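Local coordinates for putative branched chain amino acid ABC transporter, periplasmic amino acid-binding protein (Brucella ovis, PDB 4XFK) that probably serves as the periplasmic amino-acid-binding component of an ABC transport system, a member of the leucine-binding protein family, at residues 13-18 against 80-85; 29-34 against 293-298; 164-169 against 193-198; 239-244 against 260-265; 344-349 against 387-392. The protein carries 1 engineered substitution. One frame throughout, in Å; residues are numbered along the deposited sequence. Where two conformers were deposited one is given.

Overall arrangement
Contacts 1 and 4 lie in the two sheets, as in the two lobes of periplasmic binding proteins. Contact 1 pairs strands of the five-stranded parallel sheet, contact 4 strands of the mixed sheet; their centres are about 32 Å apart, on opposite sides of the chain's centre. Contact 2 touches contact 1, with Tyr31 OH 3.0 Å from Gly85 O, and these two oxygens with Gly116 O bind one sodium ion. Contact 3 holds an acetate and meets contact 4 where Trp168 CZ2 lies 3.5 Å from Ser244 OG; its Tyr166 side chain is about 7 Å from that same sodium. Contact 5, centred about 23 Å from contact 1, carries a second sodium ion.

Contact 1. Residues 13-18 against 80-85; sequences KIALVE and QIIVQG. With NA (sodium ion), chain D.
Glu18 and Gln80 close the two ends of this strand pair. Glu18 OE2 takes the backbone N-H of Gly85 at 2.8 Å in a nearly straight bond (169° at the hydrogen), while the other carboxylate oxygen, OE1, binds Ser86 OG. Far from there, Gln80 folds back on itself at chi2 (99°), which swings OE1 onto Lys13 N at 2.7 Å, in the carbonyl plane and on a lone pair; its NE2 turns to Pro11 O. Between these ends, parallel backbone bonds link Ala15 N to Ile81 O, Val83 N to Ala15 O and Val17 N to Val83 O, the last at 3.0 Å. One face of the sheet carries Ile14, Leu16, Ile81 and Val83: Ile14 and Ile81 lie side by side, and Ile14 CG2 reaches Val83 CG2 at 3.7 Å. On the other, Ala15 CB sits 3.9 Å from Ile82 CD1. Helix 26-44 covers the former face through Leu39 and Val35, helix 63-76 the latter through Ala74. At the C-terminal edge Gly85 O binds sodium at 2.3 Å; Tyr31 OH, Gly116 O and two waters complete the observed shell. A parallel sheet with helices on both faces is characteristic of the Rossmann-like lobe of periplasmic binding proteins.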
# COMPACT_ATOMS: atom_id res chain seq x y z
N LYS A 13 9.22 3.83 -21.03
CA LYS A 13 10.23 3.94 -19.99
C LYS A 13 9.55 4.26 -18.67
O LYS A 13 8.89 5.29 -18.52
CB LYS A 13 11.24 5.04 -20.34
CG LYS A 13 12.05 4.75 -21.61
CD LYS A 13 13.08 5.85 -21.87
CE LYS A 13 13.93 5.56 -23.09
NZ LYS A 13 15.01 6.57 -23.24
N ILE A 14 9.73 3.36 -17.70
CA ILE A 14 9.09 3.48 -16.40
C ILE A 14 10.15 3.67 -15.33
O ILE A 14 11.04 2.83 -15.18
CB ILE A 14 8.23 2.24 -16.08
CG1 ILE A 14 7.18 2.03 -17.17
CG2 ILE A 14 7.58 2.36 -14.71
CD1 ILE A 14 6.22 0.90 -16.89
N ALA A 15 10.03 4.77 -14.58
CA ALA A 15 10.99 5.09 -13.53
C ALA A 15 10.48 4.69 -12.16
O ALA A 15 9.41 5.12 -11.74
CB ALA A 15 11.31 6.57 -13.55
N LEU A 16 11.26 3.90 -11.45
CA LEU A 16 10.97 3.53 -10.06
C LEU A 16 11.78 4.47 -9.17
O LEU A 16 13.02 4.45 -9.19
CB LEU A 16 11.37 2.08 -9.81
CG LEU A 16 11.24 1.59 -8.37
CD1 LEU A 16 9.79 1.62 -7.91
CD2 LEU A 16 11.82 0.18 -8.22
N VAL A 17 11.08 5.32 -8.43
CA VAL A 17 11.74 6.27 -7.55
C VAL A 17 11.47 5.83 -6.12
O VAL A 17 10.37 6.01 -5.59
CB VAL A 17 11.22 7.70 -7.78
CG1 VAL A 17 11.89 8.68 -6.82
CG2 VAL A 17 11.43 8.12 -9.23
N GLU A 18 12.47 5.22 -5.50
CA GLU A 18 12.29 4.54 -4.22
C GLU A 18 13.56 4.56 -3.40
O GLU A 18 14.63 4.86 -3.91
CB GLU A 18 11.86 3.08 -4.43
CG GLU A 18 10.36 2.88 -4.44
CD GLU A 18 9.72 3.30 -3.13
OE1 GLU A 18 10.44 3.38 -2.11
OE2 GLU A 18 8.50 3.55 -3.12
N GLN A 80 8.11 8.19 -19.10
CA GLN A 80 6.74 8.68 -19.27
C GLN A 80 5.88 8.31 -18.07
O GLN A 80 4.75 8.77 -17.93
CB GLN A 80 6.08 8.11 -20.53
CG GLN A 80 6.87 8.28 -21.82
CD GLN A 80 7.63 7.02 -22.19
OE1 GLN A 80 7.88 6.16 -21.34
NE2 GLN A 80 8.01 6.90 -23.45
N ILE A 81 6.42 7.44 -17.21
CA ILE A 81 5.70 6.92 -16.05
C ILE A 81 6.65 6.89 -14.85
O ILE A 81 7.81 6.46 -14.98
CB ILE A 81 5.17 5.49 -16.30
CG1 ILE A 81 4.35 5.46 -17.59
CG2 ILE A 81 4.37 4.98 -15.10
CD1 ILE A 81 3.64 4.17 -17.82
N ILE A 82 6.15 7.36 -13.72
CA ILE A 82 6.85 7.33 -12.44
C ILE A 82 6.10 6.37 -11.52
O ILE A 82 4.88 6.48 -11.39
CB ILE A 82 6.83 8.72 -11.76
CG1 ILE A 82 7.42 9.79 -12.69
CG2 ILE A 82 7.53 8.68 -10.40
CD1 ILE A 82 8.88 9.59 -13.02
N VAL A 83 6.82 5.47 -10.87
CA VAL A 83 6.24 4.54 -9.91
C VAL A 83 6.92 4.71 -8.55
O VAL A 83 8.15 4.81 -8.46
CB VAL A 83 6.43 3.10 -10.39
CG1 VAL A 83 6.08 2.13 -9.30
CG2 VAL A 83 5.61 2.85 -11.66
N GLN A 84 6.11 4.73 -7.49
CA GLN A 84 6.61 4.89 -6.12
C GLN A 84 5.50 4.46 -5.17
O GLN A 84 4.32 4.47 -5.54
CB GLN A 84 7.00 6.36 -5.87
CG GLN A 84 7.53 6.66 -4.47
CD GLN A 84 6.43 7.04 -3.49
OE1 GLN A 84 5.28 7.21 -3.87
NE2 GLN A 84 6.79 7.18 -2.21
N GLY A 85 5.86 4.05 -3.95
CA GLY A 85 4.85 3.73 -2.96
C GLY A 85 5.23 3.69 -1.49
O GLY A 85 4.35 3.50 -0.65
NA NA D . 3.46 2.04 0.90
O HOH W 1 2.09 0.89 2.28
O HOH W 2 5.03 2.15 2.47

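Contact 2. Residues 29-34 against 293-298; sequences LLYRAA and SYVEPA. With NA (sodium ion), chain D.
With chi1 at -79°, Tyr31 has CG anti to its carbonyl carbon, and the ring runs alongside Val295, one face toward its CG2, until OH binds the sodium ion at 2.4 Å. Val295 meets it with both branches: CG2 stands over one ring face, 4.0 Å from the centroid and 18° off the normal, a CH-pi contact, whereas CG1 lies 3.3 Å from Tyr31 OH. The same CG2 touches Leu30 CB at 3.7 Å. Leu30 divides its two methyls: Leu30 CD1 meets the Tyr294 ring at its edge, 3.7 Å from Tyr294 CD2, and Leu30 CD2 lies against the Glu296 carboxylate. That carboxylate is held by polar partners: OE1 accepts Ser293 N through its anti lone pair, and OE2 bonds to His290 and Tyr284. Ser293 to Glu296 form a type II' turn leading into helix 296-312. Ala34 CB rests 3.8 Å from Glu296 O, and Tyr284 of helix 274-288 touches Ala33 and Ala34. Helix 26-44 meets this turn and also strand 13-18, where Tyr31 touches Glu18 and Arg32 touches Leu16.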
# COMPACT_ATOMS: atom_id res chain seq x y z
N LEU A 29 12.81 -1.86 -1.11
CA LEU A 29 13.29 -3.06 -1.80
C LEU A 29 12.18 -4.06 -2.09
O LEU A 29 12.27 -4.84 -3.04
CB LEU A 29 14.43 -3.71 -1.02
CG LEU A 29 15.74 -2.93 -1.06
CD1 LEU A 29 16.71 -3.46 -0.02
CD2 LEU A 29 16.36 -3.00 -2.45
N LEU A 30 11.12 -4.06 -1.28
CA LEU A 30 9.97 -4.91 -1.56
C LEU A 30 9.14 -4.32 -2.71
O LEU A 30 8.62 -5.07 -3.53
CB LEU A 30 9.12 -5.14 -0.30
CG LEU A 30 9.86 -5.92 0.80
CD1 LEU A 30 9.01 -5.98 2.07
CD2 LEU A 30 10.27 -7.34 0.33
N TYR A 31 9.05 -2.98 -2.79
CA TYR A 31 8.51 -2.36 -4.01
C TYR A 31 9.32 -2.78 -5.22
O TYR A 31 8.76 -3.14 -6.25
CB TYR A 31 8.40 -0.82 -3.90
CG TYR A 31 7.18 -0.43 -3.11
CD1 TYR A 31 5.91 -0.53 -3.66
CD2 TYR A 31 7.29 0.00 -1.79
CE1 TYR A 31 4.79 -0.20 -2.93
CE2 TYR A 31 6.17 0.33 -1.03
CZ TYR A 31 4.92 0.22 -1.61
OH TYR A 31 3.80 0.52 -0.86
N ARG A 32 10.65 -2.74 -5.11
CA ARG A 32 11.48 -3.16 -6.22
C ARG A 32 11.18 -4.60 -6.63
O ARG A 32 11.02 -4.89 -7.80
CB ARG A 32 12.96 -3.02 -5.87
CG ARG A 32 13.88 -3.41 -7.02
CD ARG A 32 15.32 -3.25 -6.61
NE ARG A 32 16.25 -3.67 -7.67
CZ ARG A 32 16.68 -4.92 -7.80
NH1 ARG A 32 16.26 -5.85 -6.95
NH2 ARG A 32 17.53 -5.24 -8.76
N ALA A 33 11.10 -5.50 -5.65
CA ALA A 33 10.82 -6.91 -5.95
C ALA A 33 9.49 -7.06 -6.70
O ALA A 33 9.41 -7.79 -7.69
CB ALA A 33 10.83 -7.75 -4.67
N ALA A 34 8.46 -6.35 -6.23
CA ALA A 34 7.12 -6.48 -6.81
C ALA A 34 7.06 -5.86 -8.21
O ALA A 34 6.44 -6.42 -9.13
CB ALA A 34 6.09 -5.84 -5.91
N SER A 293 3.97 -10.36 0.69
CA SER A 293 3.20 -9.84 1.81
C SER A 293 3.36 -8.32 1.85
O SER A 293 4.09 -7.76 1.03
CB SER A 293 3.68 -10.43 3.14
OG SER A 293 4.97 -9.96 3.45
N TYR A 294 2.67 -7.68 2.78
CA TYR A 294 2.90 -6.28 3.10
C TYR A 294 2.67 -5.45 1.82
O TYR A 294 1.60 -5.57 1.22
CB TYR A 294 4.30 -6.18 3.74
CG TYR A 294 4.83 -4.80 4.11
CD1 TYR A 294 4.03 -3.83 4.71
CD2 TYR A 294 6.17 -4.49 3.87
CE1 TYR A 294 4.55 -2.59 5.05
CE2 TYR A 294 6.70 -3.26 4.20
CZ TYR A 294 5.88 -2.31 4.78
OH TYR A 294 6.38 -1.07 5.12
N VAL A 295 3.65 -4.66 1.36
CA VAL A 295 3.44 -3.75 0.22
C VAL A 295 3.37 -4.45 -1.14
O VAL A 295 2.96 -3.85 -2.14
CB VAL A 295 4.55 -2.67 0.17
CG1 VAL A 295 4.48 -1.79 1.43
CG2 VAL A 295 5.92 -3.31 0.02
N GLU A 296 3.76 -5.72 -1.19
CA GLU A 296 3.95 -6.39 -2.49
C GLU A 296 2.66 -6.68 -3.27
O GLU A 296 2.63 -6.40 -4.47
CB GLU A 296 4.83 -7.63 -2.34
CG GLU A 296 6.20 -7.30 -1.79
CD GLU A 296 7.04 -8.53 -1.52
OE1 GLU A 296 6.63 -9.37 -0.69
OE2 GLU A 296 8.12 -8.65 -2.14
N PRO A 297 1.62 -7.24 -2.63
CA PRO A 297 0.41 -7.54 -3.41
C PRO A 297 -0.22 -6.33 -4.12
O PRO A 297 -0.55 -6.46 -5.31
CB PRO A 297 -0.52 -8.15 -2.35
CG PRO A 297 0.44 -8.82 -1.39
CD PRO A 297 1.54 -7.80 -1.26
N ALA A 298 -0.35 -5.18 -3.47
CA ALA A 298 -0.93 -4.01 -4.15
C ALA A 298 -0.08 -3.61 -5.35
O ALA A 298 -0.61 -3.24 -6.41
CB ALA A 298 -1.09 -2.83 -3.20
NA NA D . 3.46 2.04 0.90
O HOH W 1 2.09 0.89 2.28
O HOH W 2 5.03 2.15 2.47

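Contact 3. Residues 164-169 against 193-198; sequences QNYSWG and HEVNKI. With ACT (acetate ion), chain B.
Gln164 and His193 form the close half of this contact, where two parallel strands end. Asn165 N donates to His193 O at 2.8 Å, the donor tilted 16° from the carbonyl plane. The His193 imidazole lies with one face toward Gln164 CA, while its CE1 meets Gln164 CG at 3.8 Å. His193 chi1 (58°) sets its CG between the backbone N and the carbonyl carbon, which brings His193 ND1 to Glu194 O at 2.8 Å. The bond lies in the ring plane but comes from above the carbonyl plane. NE2 of the same ring is bonded to Asn220, and Phe201 meets the ring edge-to-face, so the imidazole is fixed on several sides. Strand 158-164, helix 167-184 and strand 186-193 make a beta-alpha-beta crossover, and the contact joins its two strand ends; Asn165 centres an inverse gamma turn and Tyr166 occupies the N-cap position of the helix. Val195, though partly exposed, still belongs to the packed part, at its rim: Val195 CG2 reaches Tyr166 CD1 at 3.8 Å and also touches Gln164 CB and Asn165 O. The looser side is that of the Asn165 side chain, which lies at the surface of the protein. At the far end of its ring, Tyr166 OH donates to an acetate oxygen at 2.6 Å; this acetate, probably from the crystallisation liquor, is also bound by Ser88 OG and Glu118 N, and its methyl lies over one face of Trp168.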
# COMPACT_ATOMS: atom_id res chain seq x y z
N GLN A 164 2.33 7.52 13.56
CA GLN A 164 3.44 8.39 13.20
C GLN A 164 2.95 9.79 12.84
O GLN A 164 1.94 9.95 12.15
CB GLN A 164 4.18 7.80 12.00
CG GLN A 164 4.80 6.42 12.28
CD GLN A 164 5.04 5.62 11.01
OE1 GLN A 164 6.15 5.12 10.78
NE2 GLN A 164 4.01 5.48 10.21
N ASN A 165 3.67 10.81 13.29
CA ASN A 165 3.25 12.18 13.06
C ASN A 165 3.68 12.70 11.68
O ASN A 165 4.61 13.51 11.56
CB ASN A 165 3.73 13.11 14.18
CG ASN A 165 2.83 14.31 14.35
OD1 ASN A 165 2.16 14.74 13.41
ND2 ASN A 165 2.81 14.87 15.56
N TYR A 166 3.00 12.19 10.65
CA TYR A 166 3.05 12.74 9.30
C TYR A 166 1.71 12.44 8.65
O TYR A 166 0.83 11.86 9.29
CB TYR A 166 4.24 12.22 8.47
CG TYR A 166 4.19 10.79 7.96
CD1 TYR A 166 4.26 9.70 8.84
CD2 TYR A 166 4.13 10.52 6.59
CE1 TYR A 166 4.26 8.40 8.37
CE2 TYR A 166 4.12 9.22 6.11
CZ TYR A 166 4.19 8.16 7.00
OH TYR A 166 4.19 6.86 6.54
N SER A 167 1.53 12.83 7.39
CA SER A 167 0.21 12.77 6.74
C SER A 167 -0.47 11.42 6.94
O SER A 167 -1.64 11.36 7.32
CB SER A 167 0.30 13.13 5.26
OG SER A 167 1.13 12.21 4.58
N TRP A 168 0.26 10.34 6.71
CA TRP A 168 -0.31 9.00 6.82
C TRP A 168 -0.85 8.69 8.22
O TRP A 168 -2.00 8.27 8.37
CB TRP A 168 0.73 7.95 6.40
CG TRP A 168 0.42 6.57 6.91
CD1 TRP A 168 1.13 5.86 7.84
CD2 TRP A 168 -0.67 5.72 6.52
NE1 TRP A 168 0.55 4.64 8.05
CE2 TRP A 168 -0.56 4.53 7.25
CE3 TRP A 168 -1.75 5.88 5.63
CZ2 TRP A 168 -1.47 3.47 7.13
CZ3 TRP A 168 -2.65 4.82 5.50
CH2 TRP A 168 -2.51 3.64 6.25
N GLY A 169 -0.03 8.90 9.24
CA GLY A 169 -0.43 8.57 10.59
C GLY A 169 -1.56 9.43 11.11
O GLY A 169 -2.43 8.96 11.85
N HIS A 193 3.55 10.18 17.33
CA HIS A 193 4.95 10.26 17.74
C HIS A 193 5.86 10.56 16.56
O HIS A 193 5.46 10.48 15.40
CB HIS A 193 5.38 8.97 18.46
CG HIS A 193 5.19 7.73 17.64
ND1 HIS A 193 6.00 7.42 16.57
CD2 HIS A 193 4.29 6.72 17.73
CE1 HIS A 193 5.61 6.27 16.04
NE2 HIS A 193 4.57 5.83 16.73
N GLU A 194 7.10 10.93 16.87
CA GLU A 194 8.10 11.20 15.86
C GLU A 194 8.26 10.01 14.93
O GLU A 194 8.08 8.86 15.34
CB GLU A 194 9.44 11.55 16.52
N VAL A 195 8.60 10.29 13.68
CA VAL A 195 8.65 9.27 12.65
C VAL A 195 10.04 8.66 12.53
O VAL A 195 11.02 9.36 12.30
CB VAL A 195 8.23 9.84 11.28
CG1 VAL A 195 8.10 8.73 10.25
CG2 VAL A 195 6.92 10.61 11.42
N ASN A 196 10.11 7.34 12.68
CA ASN A 196 11.33 6.58 12.44
C ASN A 196 12.55 7.08 13.22
O ASN A 196 13.65 7.19 12.68
CB ASN A 196 11.64 6.54 10.94
CG ASN A 196 12.64 5.46 10.58
OD1 ASN A 196 12.63 4.38 11.15
ND2 ASN A 196 13.53 5.77 9.64
N LYS A 197 12.34 7.40 14.49
CA LYS A 197 13.44 7.86 15.34
C LYS A 197 13.50 7.17 16.69
O LYS A 197 14.57 6.99 17.26
CB LYS A 197 13.38 9.38 15.54
CG LYS A 197 13.78 10.20 14.32
CD LYS A 197 15.20 9.89 13.88
CE LYS A 197 15.63 10.77 12.71
NZ LYS A 197 16.89 10.28 12.07
N ILE A 198 12.34 6.79 17.22
CA ILE A 198 12.27 6.22 18.56
C ILE A 198 12.86 4.81 18.61
O ILE A 198 12.45 3.93 17.84
CB ILE A 198 10.83 6.21 19.06
CG1 ILE A 198 10.33 7.65 19.25
CG2 ILE A 198 10.72 5.40 20.34
CD1 ILE A 198 8.82 7.77 19.22
C ACT B . 2.60 5.70 3.78
O ACT B . 3.33 6.67 4.08
OXT ACT B . 1.86 5.84 2.78
CH3 ACT B . 2.63 4.43 4.59

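Contact 4. Residues 239-244 against 260-265; sequences AKFATS and EGHIVS
Ile263 O is gripped twice by Thr243, whose backbone N and OG1 each donate to it at 2.9 Å. Neither donor is aligned with the carbonyl: N comes from above its plane, 37° out, and OG1 is tilted less. The hydroxyl reaches it because chi1 of 73° sets OG1 between the backbone N and the carbonyl carbon, and it also bonds to Leu246 N. Regular parallel bonds continue on either side, Ile263 N to Phe241 O and Ser265 N to Thr243 O, the latter at 3.2 Å. Just before the second strand, His262 takes a place in this pattern with its side chain: Phe241 N donates to His262 ND1 at 2.9 Å, close to the ring plane, which leaves ND1 acting as the acceptor. The Lys240 and His262 side chains cross at about a right angle, with Lys240 CD over one face of the imidazole, 3.7 Å from the ring centroid in a CH-pi contact. The Lys240 chain bends at chi2, and Lys240 NZ meets Glu260 O at 2.8 Å nearly along the C=O axis, with a weak second bond to Ile258 O. These strands belong to the beta-alpha-beta unit 240-243, 251-255 and 263-266. Helix 223-235 covers Phe241 and His262 through Met229, strand 215-218 pairs beside 240-243, and strand 350-360 runs antiparallel beside 263-266.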
# COMPACT_ATOMS: atom_id res chain seq x y z
N ALA A 239 -3.39 -6.37 25.09
CA ALA A 239 -4.16 -5.83 23.97
C ALA A 239 -3.62 -6.36 22.66
O ALA A 239 -2.44 -6.68 22.54
CB ALA A 239 -4.12 -4.31 23.97
N LYS A 240 -4.50 -6.46 21.67
CA LYS A 240 -4.06 -6.88 20.34
C LYS A 240 -4.01 -5.69 19.39
O LYS A 240 -4.88 -4.82 19.43
CB LYS A 240 -4.96 -7.99 19.81
CG LYS A 240 -4.90 -9.26 20.65
CD LYS A 240 -3.47 -9.81 20.77
CE LYS A 240 -3.36 -10.91 21.82
NZ LYS A 240 -1.93 -11.35 21.97
N PHE A 241 -2.96 -5.65 18.58
CA PHE A 241 -2.83 -4.60 17.58
C PHE A 241 -3.76 -4.87 16.39
O PHE A 241 -3.90 -6.00 15.94
CB PHE A 241 -1.38 -4.51 17.09
CG PHE A 241 -0.43 -3.93 18.10
CD1 PHE A 241 -0.26 -2.56 18.21
CD2 PHE A 241 0.30 -4.75 18.93
CE1 PHE A 241 0.62 -2.03 19.15
CE2 PHE A 241 1.18 -4.23 19.87
CZ PHE A 241 1.34 -2.87 19.97
N ALA A 242 -4.39 -3.81 15.90
CA ALA A 242 -5.17 -3.86 14.68
C ALA A 242 -4.49 -2.92 13.70
O ALA A 242 -4.42 -1.71 13.93
CB ALA A 242 -6.60 -3.43 14.94
N THR A 243 -3.96 -3.49 12.61
CA THR A 243 -2.95 -2.80 11.83
C THR A 243 -3.21 -2.84 10.34
O THR A 243 -4.05 -3.61 9.85
CB THR A 243 -1.56 -3.44 12.03
OG1 THR A 243 -1.52 -4.71 11.35
CG2 THR A 243 -1.24 -3.62 13.51
N SER A 244 -2.45 -2.01 9.62
CA SER A 244 -2.34 -2.09 8.18
C SER A 244 -1.10 -2.85 7.73
O SER A 244 -1.11 -3.42 6.64
CB SER A 244 -2.32 -0.68 7.58
OG SER A 244 -1.43 0.17 8.29
N GLU A 260 0.19 -14.44 19.04
CA GLU A 260 -1.16 -14.88 18.70
C GLU A 260 -2.18 -13.74 18.76
O GLU A 260 -2.20 -12.96 19.71
CB GLU A 260 -1.60 -16.02 19.63
CG GLU A 260 -2.97 -16.61 19.31
CD GLU A 260 -3.42 -17.67 20.32
OE1 GLU A 260 -2.69 -17.92 21.30
OE2 GLU A 260 -4.51 -18.24 20.13
N GLY A 261 -2.99 -13.62 17.72
CA GLY A 261 -4.21 -12.83 17.82
C GLY A 261 -4.16 -11.39 17.33
O GLY A 261 -5.18 -10.71 17.34
N HIS A 262 -2.99 -10.91 16.93
CA HIS A 262 -2.90 -9.59 16.32
C HIS A 262 -3.49 -9.63 14.92
O HIS A 262 -3.59 -10.69 14.30
CB HIS A 262 -1.47 -9.07 16.32
CG HIS A 262 -0.89 -8.99 17.69
ND1 HIS A 262 -1.14 -7.93 18.55
CD2 HIS A 262 -0.12 -9.86 18.39
CE1 HIS A 262 -0.53 -8.15 19.70
NE2 HIS A 262 0.09 -9.31 19.63
N ILE A 263 -3.90 -8.46 14.43
CA ILE A 263 -4.75 -8.38 13.25
C ILE A 263 -4.19 -7.42 12.20
O ILE A 263 -3.59 -6.39 12.53
CB ILE A 263 -6.17 -7.88 13.65
CG1 ILE A 263 -6.74 -8.67 14.84
CG2 ILE A 263 -7.15 -7.94 12.48
CD1 ILE A 263 -6.99 -10.14 14.54
N VAL A 264 -4.39 -7.76 10.94
CA VAL A 264 -4.03 -6.87 9.83
C VAL A 264 -5.10 -7.00 8.76
O VAL A 264 -5.73 -8.05 8.63
CB VAL A 264 -2.62 -7.23 9.26
CG1 VAL A 264 -2.64 -8.57 8.52
CG2 VAL A 264 -2.07 -6.11 8.36
N SER A 265 -5.35 -5.92 8.01
CA SER A 265 -6.21 -5.97 6.84
C SER A 265 -5.38 -5.56 5.63
O SER A 265 -4.75 -4.50 5.64
CB SER A 265 -7.40 -5.03 7.00
OG SER A 265 -8.23 -5.12 5.85

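Contact 5. Residues 344-349 against 387-392; sequences RSDDHQ and DPVQES. With NA (sodium ion), chain E.
A single guanidinium, that of Arg344, grips a backbone carbonyl and a carboxylate at once while a methyl lies over its face. NH1 and NH2 both point end-on at Asp387 O, at 2.8 Å and 2.9 Å, each with the oxygen 2° out of the guanidinium plane. Side-on, NE and NH2 form a salt bridge with Asp347, NE meeting OD1 at 2.9 Å and NH2 meeting OD2 at 2.8 Å. Val389 CG2 stands over the centre of the group, 3.5 Å from Arg344 NE, and also touches Asp346 CB. Arg344 bends at chi3 (63°), which turns its guanidinium toward Asp387 O. Asp347 in turn is held from a second direction: Gln349 N reaches OD1 from the face opposite NE, closing an Asx turn. A water lies between Asp347 OD2 and Gln390 N and probably bridges them across the contact. The positive group would probably stabilise Asp347 as a carboxylate. Outside, Asp387 OD1 bonds to Asn137 and Gln349 OE1 to Arg133. In one of its two conformers, Ser345 OG joins five waters around a sodium ion. The arrangement is a beta-hairpin connection between strands 339-343 and 350-360 that contains an Asx turn, tied chiefly by Arg344 to the segment after helix 382-385.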
# COMPACT_ATOMS: atom_id res chain seq x y z
N ARG A 344 -11.61 3.38 -10.12
CA ARG A 344 -12.69 4.36 -10.07
C ARG A 344 -12.25 5.64 -10.78
O ARG A 344 -11.19 6.20 -10.50
CB ARG A 344 -13.07 4.66 -8.63
CG ARG A 344 -14.23 5.63 -8.52
CD ARG A 344 -14.86 5.55 -7.15
NE ARG A 344 -13.93 5.95 -6.10
CZ ARG A 344 -14.14 5.76 -4.80
NH1 ARG A 344 -15.25 5.15 -4.40
NH2 ARG A 344 -13.25 6.17 -3.91
N SER A 345 -13.06 6.11 -11.72
CA SER A 345 -12.64 7.23 -12.55
C SER A 345 -12.68 8.57 -11.81
O SER A 345 -11.89 9.46 -12.11
CB SER A 345 -13.48 7.31 -13.81
OG SER A 345 -14.83 7.52 -13.48
N ASP A 346 -13.57 8.69 -10.83
CA ASP A 346 -13.77 9.97 -10.15
C ASP A 346 -12.49 10.49 -9.50
O ASP A 346 -12.21 11.69 -9.53
CB ASP A 346 -14.82 9.84 -9.04
CG ASP A 346 -16.13 9.28 -9.54
OD1 ASP A 346 -16.13 8.16 -10.08
OD2 ASP A 346 -17.16 9.97 -9.36
N ASP A 347 -11.74 9.58 -8.89
CA ASP A 347 -10.63 9.96 -8.03
C ASP A 347 -9.37 9.15 -8.31
O ASP A 347 -8.32 9.44 -7.76
CB ASP A 347 -11.02 9.85 -6.54
CG ASP A 347 -11.49 8.45 -6.14
OD1 ASP A 347 -11.68 7.56 -7.00
OD2 ASP A 347 -11.69 8.25 -4.92
N HIS A 348 -9.50 8.14 -9.17
CA HIS A 348 -8.40 7.20 -9.44
C HIS A 348 -7.94 6.43 -8.19
O HIS A 348 -6.75 6.20 -7.99
CB HIS A 348 -7.24 7.86 -10.19
CG HIS A 348 -7.62 8.35 -11.55
ND1 HIS A 348 -6.78 9.12 -12.32
CD2 HIS A 348 -8.74 8.16 -12.28
CE1 HIS A 348 -7.38 9.40 -13.47
NE2 HIS A 348 -8.57 8.83 -13.46
N GLN A 349 -8.92 6.04 -7.38
CA GLN A 349 -8.72 5.04 -6.34
C GLN A 349 -9.13 3.67 -6.89
O GLN A 349 -10.26 3.51 -7.38
CB GLN A 349 -9.56 5.39 -5.11
CG GLN A 349 -9.54 4.33 -4.02
CD GLN A 349 -8.14 4.06 -3.50
OE1 GLN A 349 -7.45 4.97 -3.03
NE2 GLN A 349 -7.71 2.81 -3.58
N ASP A 387 -13.47 3.18 -0.27
CA ASP A 387 -14.03 4.28 0.50
C ASP A 387 -14.86 5.18 -0.40
O ASP A 387 -14.70 5.15 -1.62
CB ASP A 387 -12.90 5.08 1.20
CG ASP A 387 -11.83 5.60 0.24
OD1 ASP A 387 -11.36 4.84 -0.63
OD2 ASP A 387 -11.44 6.78 0.38
N PRO A 388 -15.76 5.98 0.18
CA PRO A 388 -16.54 6.90 -0.65
C PRO A 388 -15.63 7.93 -1.29
O PRO A 388 -14.56 8.22 -0.76
CB PRO A 388 -17.46 7.59 0.36
CG PRO A 388 -17.51 6.69 1.53
CD PRO A 388 -16.17 6.01 1.59
N VAL A 389 -16.03 8.47 -2.44
CA VAL A 389 -15.27 9.54 -3.06
C VAL A 389 -15.23 10.70 -2.06
O VAL A 389 -16.25 11.11 -1.50
CB VAL A 389 -15.91 9.98 -4.38
CG1 VAL A 389 -15.20 11.19 -4.94
CG2 VAL A 389 -15.85 8.83 -5.38
N GLN A 390 -14.03 11.21 -1.81
CA GLN A 390 -13.84 12.23 -0.80
C GLN A 390 -14.46 13.55 -1.23
O GLN A 390 -14.45 13.90 -2.41
CB GLN A 390 -12.36 12.43 -0.50
CG GLN A 390 -11.69 11.24 0.15
CD GLN A 390 -10.21 11.47 0.33
OE1 GLN A 390 -9.79 12.37 1.05
NE2 GLN A 390 -9.41 10.66 -0.35
N GLU A 391 -15.00 14.27 -0.26
CA GLU A 391 -15.62 15.57 -0.51
C GLU A 391 -14.66 16.52 -1.20
O GLU A 391 -15.06 17.34 -2.02
CB GLU A 391 -16.11 16.17 0.81
CG GLU A 391 -17.02 15.24 1.61
CD GLU A 391 -17.11 15.60 3.09
OE1 GLU A 391 -16.49 16.60 3.51
OE2 GLU A 391 -17.80 14.87 3.84
N SER A 392 -13.37 16.39 -0.89
CA SER A 392 -12.34 17.27 -1.41
C SER A 392 -11.84 16.89 -2.81
O SER A 392 -10.97 17.57 -3.36
CB SER A 392 -11.15 17.30 -0.46
OG SER A 392 -10.58 16.00 -0.34
NA NA E . -16.70 6.03 -13.93
O HOH W 3 -15.50 4.59 -12.34
O HOH W 4 -17.61 7.24 -12.01
O HOH W 5 -11.68 10.23 -3.13
O HOH W 6 -10.32 8.11 -1.80
O HOH W 7 -15.17 4.90 -15.66
O HOH W 8 -18.55 4.44 -14.34
O HOH W 9 -17.71 7.78 -15.38